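Local coordinates for probable tRNA pseudouridine synthase D (Methanosarcina mazei, PDB 1Z2Z), which probably catalyses the conversion of uridine 13 in transfer RNAs to pseudouridine, at residues Thr39-Gly44 / Thr92-Ile97; Leu64-Ser69 / Val74-Ile79. All blocks are in the same frame, centred on the assembly; numbering follows the deposited sequence.

How the contacts relate
Both contacts involve the mixed sheet of the protein, with centres about 16 Å apart, and both are partly buried, but they differ in chemistry. Contact 1 joins the loop after strand 33-39 to strand 90-98 through charge, around buried K94 and R41: the lysine meets a glutamate that also pairs with the arginine. Contact 2 joins helix 61-72 to the loop that follows it, with one backbone bond, and runs from exposed Q76 at its rim to an apolar patch of threonine, leucine and buried I79. The two meet at I79, whose CD1 packs against I95 and I97 of strand 90-98. In sequence, contact 2 falls between the segments of contact 1.

Contact 1: Thr39-Gly44 / Thr92-Ile97; sequences TNREEG and TQKISI
The carboxylate of E43 is approached at two places: OE2 takes K94 NZ on its anti lone pair, the one turned away from OE1, while OE1 receives R41 NH2. The guanidinium of R41 has E43 CD at its edge and in its plane. Together the three residues form a salt-bridge network between the loop that leaves strand 33-39 and strand 90-98 of the mixed sheet, which pairs parallel with strand 33-39. K94 NZ lies 2.9 Å from E43 OE2, and R41 NH2 lies 2.7 Å from E43 OE1; the second bond is bent (126° at the hydrogen) and counts as weak. One glutamate is thus shared by two cations, which would probably help keep it ionised in a partly buried setting. R41 has a second acid as well, D129, reached by NH1.

K94 reaches the loop with CG anti to the backbone N (chi1 167°) and an extended start, then turns at chi3 (-65°), which carries CE and NZ in among the loop residues. There its ammonium also makes a weak hydrogen bond with T39 OG1, 3.3 Å from NZ, T39 and K94 crossing at a slant. E43 comes from the opposite direction and R41 passes at an angle, its CD 3.9 Å from K94 CD, so an aliphatic touch accompanies the charges. I51 of strand 49-57 and L118 of strand 113-121 pack on K94, and the K94 backbone N is hydrogen-bonded to the E37 side chain, OE1. Within the loop, R41 N makes a weak hydrogen bond to T39 OG1, 3.5 Å long, the same oxygen that K94 NZ meets.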
ATOM      1  N   THR A  39       3.191  10.627 -16.616  1.00 21.67           N
ATOM      2  CA  THR A  39       4.368   9.964 -17.153  1.00 21.85           C
ATOM      3  C   THR A  39       5.701  10.615 -16.801  1.00 24.10           C
ATOM      4  O   THR A  39       5.758  11.810 -16.510  1.00 24.09           O
ATOM      5  CB  THR A  39       4.273   9.894 -18.695  1.00 21.55           C
ATOM      6  OG1 THR A  39       5.021   8.774 -19.175  1.00 24.16           O
ATOM      7  CG2 THR A  39       4.833  11.166 -19.333  1.00 18.27           C
ATOM      8  N   ASN A  40       6.775   9.826 -16.811  1.00 25.80           N
ATOM      9  CA  ASN A  40       8.097  10.392 -16.568  1.00 27.10           C
ATOM     10  C   ASN A  40       8.958  10.145 -17.795  1.00 28.15           C
ATOM     11  O   ASN A  40      10.109  10.546 -17.832  1.00 30.30           O
ATOM     12  CB  ASN A  40       8.779   9.808 -15.318  1.00 25.86           C
ATOM     13  CG  ASN A  40       9.105   8.337 -15.443  1.00 27.84           C
ATOM     14  OD1 ASN A  40       9.533   7.856 -16.495  1.00 28.69           O
ATOM     15  ND2 ASN A  40       8.927   7.611 -14.348  1.00 28.00           N
ATOM     16  N   ARG A  41       8.406   9.500 -18.816  1.00 28.79           N
ATOM     17  CA  ARG A  41       9.203   9.245 -20.012  1.00 28.54           C
ATOM     18  C   ARG A  41       8.665   9.917 -21.276  1.00 30.06           C
ATOM     19  O   ARG A  41       7.507  10.326 -21.337  1.00 31.48           O
ATOM     20  CB  ARG A  41       9.320   7.746 -20.233  1.00 26.72           C
ATOM     21  CG  ARG A  41       8.003   7.038 -20.085  1.00 27.17           C
ATOM     22  CD  ARG A  41       7.823   6.078 -21.212  1.00 26.19           C
ATOM     23  NE  ARG A  41       8.661   4.909 -21.053  1.00 25.41           N
ATOM     24  CZ  ARG A  41       9.010   4.112 -22.054  1.00 26.25           C
ATOM     25  NH1 ARG A  41       9.769   3.047 -21.811  1.00 26.69           N
ATOM     26  NH2 ARG A  41       8.618   4.391 -23.294  1.00 21.13           N
ATOM     27  N   GLU A  42       9.522  10.023 -22.281  1.00 30.79           N
ATOM     28  CA  GLU A  42       9.170  10.634 -23.550  1.00 32.13           C
ATOM     29  C   GLU A  42       9.394   9.616 -24.684  1.00 33.19           C
ATOM     30  O   GLU A  42      10.273   8.759 -24.586  1.00 32.85           O
ATOM     31  CB  GLU A  42      10.038  11.868 -23.758  1.00 31.55           C
ATOM     32  CG  GLU A  42       9.889  12.552 -25.096  1.00 34.51           C
ATOM     33  CD  GLU A  42       8.584  13.300 -25.233  1.00 35.63           C
ATOM     34  OE1 GLU A  42       8.540  14.255 -26.044  1.00 35.51           O
ATOM     35  OE2 GLU A  42       7.609  12.931 -24.539  1.00 36.11           O
ATOM     36  N   GLU A  43       8.597   9.702 -25.749  1.00 33.34           N
ATOM     37  CA  GLU A  43       8.730   8.783 -26.883  1.00 33.25           C
ATOM     38  C   GLU A  43       9.071   9.555 -28.142  1.00 34.60           C
ATOM     39  O   GLU A  43       8.942  10.779 -28.194  1.00 35.91           O
ATOM     40  CB  GLU A  43       7.428   8.051 -27.135  1.00 33.13           C
ATOM     41  CG  GLU A  43       6.548   7.941 -25.928  1.00 33.94           C
ATOM     42  CD  GLU A  43       7.186   7.120 -24.848  1.00 34.68           C
ATOM     43  OE1 GLU A  43       8.015   6.252 -25.190  1.00 34.56           O
ATOM     44  OE2 GLU A  43       6.844   7.327 -23.670  1.00 35.26           O
ATOM     45  N   GLY A  44       9.485   8.832 -29.168  1.00 35.56           N
ATOM     46  CA  GLY A  44       9.828   9.488 -30.408  1.00 37.18           C
ATOM     47  C   GLY A  44       8.923   9.069 -31.548  1.00 38.05           C
ATOM     48  O   GLY A  44       7.720   8.867 -31.366  1.00 37.39           O
ATOM     49  N   THR A  92      -6.776   6.325 -17.016  1.00 17.27           N
ATOM     50  CA  THR A  92      -5.949   6.640 -18.175  1.00 17.86           C
ATOM     51  C   THR A  92      -4.480   6.318 -17.824  1.00 19.86           C
ATOM     52  O   THR A  92      -4.034   6.606 -16.711  1.00 21.92           O
ATOM     53  CB  THR A  92      -6.063   8.141 -18.478  1.00 17.53           C
ATOM     54  OG1 THR A  92      -7.439   8.475 -18.683  1.00 22.64           O
ATOM     55  CG2 THR A  92      -5.264   8.527 -19.700  1.00 15.71           C
ATOM     56  N   GLN A  93      -3.728   5.733 -18.753  1.00 19.43           N
ATOM     57  CA  GLN A  93      -2.325   5.404 -18.494  1.00 18.39           C
ATOM     58  C   GLN A  93      -1.576   5.150 -19.791  1.00 20.63           C
ATOM     59  O   GLN A  93      -2.185   4.977 -20.844  1.00 18.91           O
ATOM     60  CB  GLN A  93      -2.204   4.147 -17.649  1.00 16.04           C
ATOM     61  CG  GLN A  93      -2.542   2.890 -18.411  1.00 16.23           C
ATOM     62  CD  GLN A  93      -2.658   1.700 -17.503  1.00 15.48           C
ATOM     63  OE1 GLN A  93      -3.685   1.014 -17.465  1.00 12.79           O
ATOM     64  NE2 GLN A  93      -1.608   1.450 -16.750  1.00 18.40           N
ATOM     65  N   LYS A  94      -0.245   5.115 -19.714  1.00 20.00           N
ATOM     66  CA  LYS A  94       0.558   4.868 -20.901  1.00 17.64           C
ATOM     67  C   LYS A  94       0.940   3.382 -20.958  1.00 16.65           C
ATOM     68  O   LYS A  94       1.193   2.761 -19.932  1.00 15.76           O
ATOM     69  CB  LYS A  94       1.801   5.760 -20.877  1.00 20.53           C
ATOM     70  CG  LYS A  94       2.874   5.383 -21.890  1.00 21.13           C
ATOM     71  CD  LYS A  94       4.034   6.377 -21.889  1.00 18.05           C
ATOM     72  CE  LYS A  94       3.574   7.749 -22.350  1.00 21.41           C
ATOM     73  NZ  LYS A  94       4.665   8.771 -22.462  1.00 19.44           N
ATOM     74  N   ILE A  95       0.925   2.801 -22.151  1.00 14.47           N
ATOM     75  CA  ILE A  95       1.291   1.405 -22.308  1.00 13.68           C
ATOM     76  C   ILE A  95       2.148   1.246 -23.552  1.00 13.41           C
ATOM     77  O   ILE A  95       2.304   2.183 -24.348  1.00 14.13           O
ATOM     78  CB  ILE A  95       0.056   0.476 -22.451  1.00 14.90           C
ATOM     79  CG1 ILE A  95      -0.712   0.797 -23.734  1.00 16.65           C
ATOM     80  CG2 ILE A  95      -0.841   0.596 -21.228  1.00 13.09           C
ATOM     81  CD1 ILE A  95      -1.704  -0.328 -24.148  1.00 12.70           C
ATOM     82  N   SER A  96       2.730   0.073 -23.720  1.00 11.50           N
ATOM     83  CA  SER A  96       3.534  -0.153 -24.908  1.00 13.14           C
ATOM     84  C   SER A  96       3.097  -1.458 -25.538  1.00 14.55           C
ATOM     85  O   SER A  96       2.698  -2.401 -24.845  1.00 13.95           O
ATOM     86  CB  SER A  96       5.027  -0.202 -24.572  1.00  9.80           C
ATOM     87  OG  SER A  96       5.345  -1.399 -23.888  1.00 11.65           O
ATOM     88  N   ILE A  97       3.168  -1.495 -26.863  1.00 15.30           N
ATOM     89  CA  ILE A  97       2.776  -2.668 -27.626  1.00 16.75           C
ATOM     90  C   ILE A  97       3.854  -2.966 -28.638  1.00 17.52           C
ATOM     91  O   ILE A  97       4.193  -2.120 -29.472  1.00 15.48           O
ATOM     92  CB  ILE A  97       1.461  -2.429 -28.387  1.00 18.54           C
ATOM     93  CG1 ILE A  97       0.373  -1.924 -27.424  1.00 18.65           C
ATOM     94  CG2 ILE A  97       1.038  -3.718 -29.062  1.00 20.16           C
ATOM     95  CD1 ILE A  97      -0.951  -1.614 -28.093  1.00 19.48           C
TER

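Contact 2: Leu64-Ser69 / Val74-Ile79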
ATOM      1  N   LEU A  64      -7.896  -6.971 -20.148  1.00 27.25           N
ATOM      2  CA  LEU A  64      -7.721  -6.135 -21.333  1.00 27.07           C
ATOM      3  C   LEU A  64      -6.535  -6.575 -22.184  1.00 29.01           C
ATOM      4  O   LEU A  64      -6.646  -6.764 -23.397  1.00 30.43           O
ATOM      5  CB  LEU A  64      -7.503  -4.685 -20.918  1.00 25.88           C
ATOM      6  CG  LEU A  64      -7.824  -3.592 -21.942  1.00 27.87           C
ATOM      7  CD1 LEU A  64      -7.107  -2.308 -21.528  1.00 25.78           C
ATOM      8  CD2 LEU A  64      -7.393  -3.999 -23.337  1.00 29.34           C
ATOM      9  N   THR A  65      -5.385  -6.705 -21.540  1.00 30.31           N
ATOM     10  CA  THR A  65      -4.169  -7.111 -22.221  1.00 29.07           C
ATOM     11  C   THR A  65      -4.378  -8.495 -22.813  1.00 27.86           C
ATOM     12  O   THR A  65      -3.881  -8.799 -23.894  1.00 29.18           O
ATOM     13  CB  THR A  65      -2.970  -7.124 -21.233  1.00 29.52           C
ATOM     14  OG1 THR A  65      -3.241  -8.034 -20.162  1.00 30.93           O
ATOM     15  CG2 THR A  65      -2.765  -5.740 -20.640  1.00 30.06           C
ATOM     16  N   ARG A  66      -5.117  -9.342 -22.117  1.00 26.71           N
ATOM     17  CA  ARG A  66      -5.351 -10.675 -22.650  1.00 27.25           C
ATOM     18  C   ARG A  66      -6.264 -10.566 -23.890  1.00 29.14           C
ATOM     19  O   ARG A  66      -6.208 -11.411 -24.784  1.00 29.41           O
ATOM     20  CB  ARG A  66      -5.983 -11.565 -21.585  1.00 25.05           C
ATOM     21  CG  ARG A  66      -6.007 -13.025 -21.963  1.00 26.04           C
ATOM     22  CD  ARG A  66      -7.419 -13.502 -22.128  1.00 26.90           C
ATOM     23  NE  ARG A  66      -7.838 -14.441 -21.101  1.00 27.99           N
ATOM     24  CZ  ARG A  66      -9.112 -14.677 -20.814  1.00 30.38           C
ATOM     25  NH1 ARG A  66     -10.058 -14.034 -21.477  1.00 31.90           N
ATOM     26  NH2 ARG A  66      -9.451 -15.558 -19.880  1.00 31.32           N
ATOM     27  N   THR A  67      -7.092  -9.517 -23.933  1.00 27.77           N
ATOM     28  CA  THR A  67      -7.982  -9.275 -25.057  1.00 26.15           C
ATOM     29  C   THR A  67      -7.173  -8.695 -26.213  1.00 25.31           C
ATOM     30  O   THR A  67      -7.276  -9.157 -27.345  1.00 26.85           O
ATOM     31  CB  THR A  67      -9.130  -8.291 -24.676  1.00 25.80           C
ATOM     32  OG1 THR A  67     -10.066  -8.962 -23.835  1.00 26.27           O
ATOM     33  CG2 THR A  67      -9.865  -7.786 -25.905  1.00 24.00           C
ATOM     34  N   LEU A  68      -6.357  -7.687 -25.944  1.00 24.48           N
ATOM     35  CA  LEU A  68      -5.560  -7.129 -27.022  1.00 23.38           C
ATOM     36  C   LEU A  68      -4.587  -8.163 -27.547  1.00 22.19           C
ATOM     37  O   LEU A  68      -4.338  -8.211 -28.747  1.00 22.96           O
ATOM     38  CB  LEU A  68      -4.767  -5.917 -26.557  1.00 23.88           C
ATOM     39  CG  LEU A  68      -5.575  -4.681 -26.216  1.00 23.18           C
ATOM     40  CD1 LEU A  68      -4.597  -3.599 -25.815  1.00 21.74           C
ATOM     41  CD2 LEU A  68      -6.411  -4.228 -27.430  1.00 22.89           C
ATOM     42  N   SER A  69      -4.032  -8.994 -26.668  1.00 19.42           N
ATOM     43  CA  SER A  69      -3.088  -9.983 -27.163  1.00 19.13           C
ATOM     44  C   SER A  69      -3.765 -10.968 -28.118  1.00 19.27           C
ATOM     45  O   SER A  69      -3.120 -11.481 -29.022  1.00 20.02           O
ATOM     46  CB  SER A  69      -2.398 -10.737 -26.021  1.00 18.39           C
ATOM     47  OG  SER A  69      -3.124 -11.877 -25.628  1.00 18.61           O
ATOM     48  N   VAL A  74      -0.238 -11.919 -30.276  1.00 24.39           N
ATOM     49  CA  VAL A  74       1.096 -11.753 -29.725  1.00 22.95           C
ATOM     50  C   VAL A  74       0.966 -12.220 -28.286  1.00 24.92           C
ATOM     51  O   VAL A  74      -0.153 -12.358 -27.762  1.00 24.52           O
ATOM     52  CB  VAL A  74       1.545 -10.289 -29.705  1.00 23.14           C
ATOM     53  CG1 VAL A  74       1.581  -9.745 -31.103  1.00 21.42           C
ATOM     54  CG2 VAL A  74       0.629  -9.468 -28.809  1.00 20.25           C
ATOM     55  N   SER A  75       2.094 -12.472 -27.636  1.00 25.07           N
ATOM     56  CA  SER A  75       2.041 -12.930 -26.248  1.00 24.71           C
ATOM     57  C   SER A  75       1.637 -11.770 -25.339  1.00 24.08           C
ATOM     58  O   SER A  75       1.771 -10.604 -25.700  1.00 22.54           O
ATOM     59  CB  SER A  75       3.398 -13.482 -25.822  1.00 24.85           C
ATOM     60  OG  SER A  75       4.316 -12.430 -25.587  1.00 27.51           O
ATOM     61  N   GLN A  76       1.141 -12.092 -24.155  1.00 25.37           N
ATOM     62  CA  GLN A  76       0.715 -11.050 -23.236  1.00 26.98           C
ATOM     63  C   GLN A  76       1.856 -10.114 -22.834  1.00 28.28           C
ATOM     64  O   GLN A  76       1.629  -8.930 -22.565  1.00 27.93           O
ATOM     65  CB  GLN A  76       0.054 -11.670 -22.001  1.00 26.59           C
ATOM     66  CG  GLN A  76      -1.350 -11.118 -21.811  1.00 27.98           C
ATOM     67  CD  GLN A  76      -2.173 -11.894 -20.819  1.00 28.42           C
ATOM     68  OE1 GLN A  76      -2.317 -13.109 -20.942  1.00 30.23           O
ATOM     69  NE2 GLN A  76      -2.751 -11.194 -19.844  1.00 26.05           N
ATOM     70  N   LYS A  77       3.078 -10.649 -22.814  1.00 28.11           N
ATOM     71  CA  LYS A  77       4.274  -9.884 -22.476  1.00 27.64           C
ATOM     72  C   LYS A  77       4.483  -8.690 -23.396  1.00 28.30           C
ATOM     73  O   LYS A  77       4.967  -7.647 -22.967  1.00 30.45           O
ATOM     74  CB  LYS A  77       5.524 -10.776 -22.558  1.00 30.26           C
ATOM     75  CG  LYS A  77       6.839 -10.040 -22.275  1.00 30.63           C
ATOM     76  CD  LYS A  77       6.944  -9.663 -20.802  1.00 33.77           C
ATOM     77  CE  LYS A  77       8.033  -8.624 -20.549  1.00 36.15           C
ATOM     78  NZ  LYS A  77       9.308  -8.958 -21.250  1.00 38.78           N
ATOM     79  N   ARG A  78       4.130  -8.836 -24.669  1.00 28.78           N
ATOM     80  CA  ARG A  78       4.330  -7.752 -25.639  1.00 24.54           C
ATOM     81  C   ARG A  78       3.529  -6.523 -25.303  1.00 21.16           C
ATOM     82  O   ARG A  78       3.700  -5.487 -25.932  1.00 19.65           O
ATOM     83  CB  ARG A  78       3.953  -8.205 -27.043  1.00 27.14           C
ATOM     84  CG  ARG A  78       4.142  -9.677 -27.291  1.00 28.58           C
ATOM     85  CD  ARG A  78       5.531 -10.146 -26.907  1.00 28.52           C
ATOM     86  NE  ARG A  78       6.580  -9.291 -27.431  1.00 28.90           N
ATOM     87  CZ  ARG A  78       7.788  -9.735 -27.738  1.00 30.05           C
ATOM     88  NH1 ARG A  78       8.708  -8.899 -28.213  1.00 31.02           N
ATOM     89  NH2 ARG A  78       8.062 -11.024 -27.589  1.00 28.95           N
ATOM     90  N   ILE A  79       2.620  -6.641 -24.347  1.00 20.00           N
ATOM     91  CA  ILE A  79       1.853  -5.471 -23.952  1.00 21.75           C
ATOM     92  C   ILE A  79       2.098  -5.225 -22.456  1.00 21.58           C
ATOM     93  O   ILE A  79       1.703  -6.039 -21.618  1.00 20.77           O
ATOM     94  CB  ILE A  79       0.309  -5.637 -24.293  1.00 24.15           C
ATOM     95  CG1 ILE A  79      -0.544  -4.844 -23.305  1.00 23.27           C
ATOM     96  CG2 ILE A  79      -0.103  -7.099 -24.359  1.00 23.89           C
ATOM     97  CD1 ILE A  79      -0.899  -3.490 -23.801  1.00 24.68           C
TER
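V74 N gives a hydrogen bond to S69 O (3.2 Å, 159° at the hydrogen), an i+5 to i pairing that draws the chain back beside helix 61-72 as it leaves the last turn. V74 to Q76 run back beside the helix, and a short 3-10 segment, 76-78, then turns across to I79; the side chains of T65, S69, Q76 and I79 meet between them.

Nearest the turn, S69 turns its CB to the returning backbone, 4.2 Å from Q76 CA, and V74 lays CG2 alongside the serine, 4.3 Å from S69 CB. Further on, Q76 reaches back along the flank of the helix toward T65 and R66. Its chain stays extended beyond CG (chi2 167°), which lays the amide over the start of R66, NE2 being 3.7 Å from R66 CB. The arginine crosses it at a slant and carries its guanidinium away, with the two planar groups 72° apart. Q76 meets T65 at about a right angle, with NE2 3.2 Å from T65 OG1; T65 OG1 is hydrogen-bonded to H62 O, one turn back.

With OG1 turned back to the helix backbone, T65 leaves its methyl for the apolar end of the contact: CG2 lies 3.6 Å from I79 CG1. L68, one turn along the helix, adds CD1 at 4.2 Å from I79 CD1, and L110 covers L68 from a neighbouring loop. Burial deepens from the exposed Q76 to I79, which also rests on strand 90-98. This is structural packing away from the predicted active site: the exit loop of helix 61-72 folds back against it and leads into strand 79-81, an antiparallel neighbour of strand 90-98 in the mixed sheet of this TruD-family enzyme.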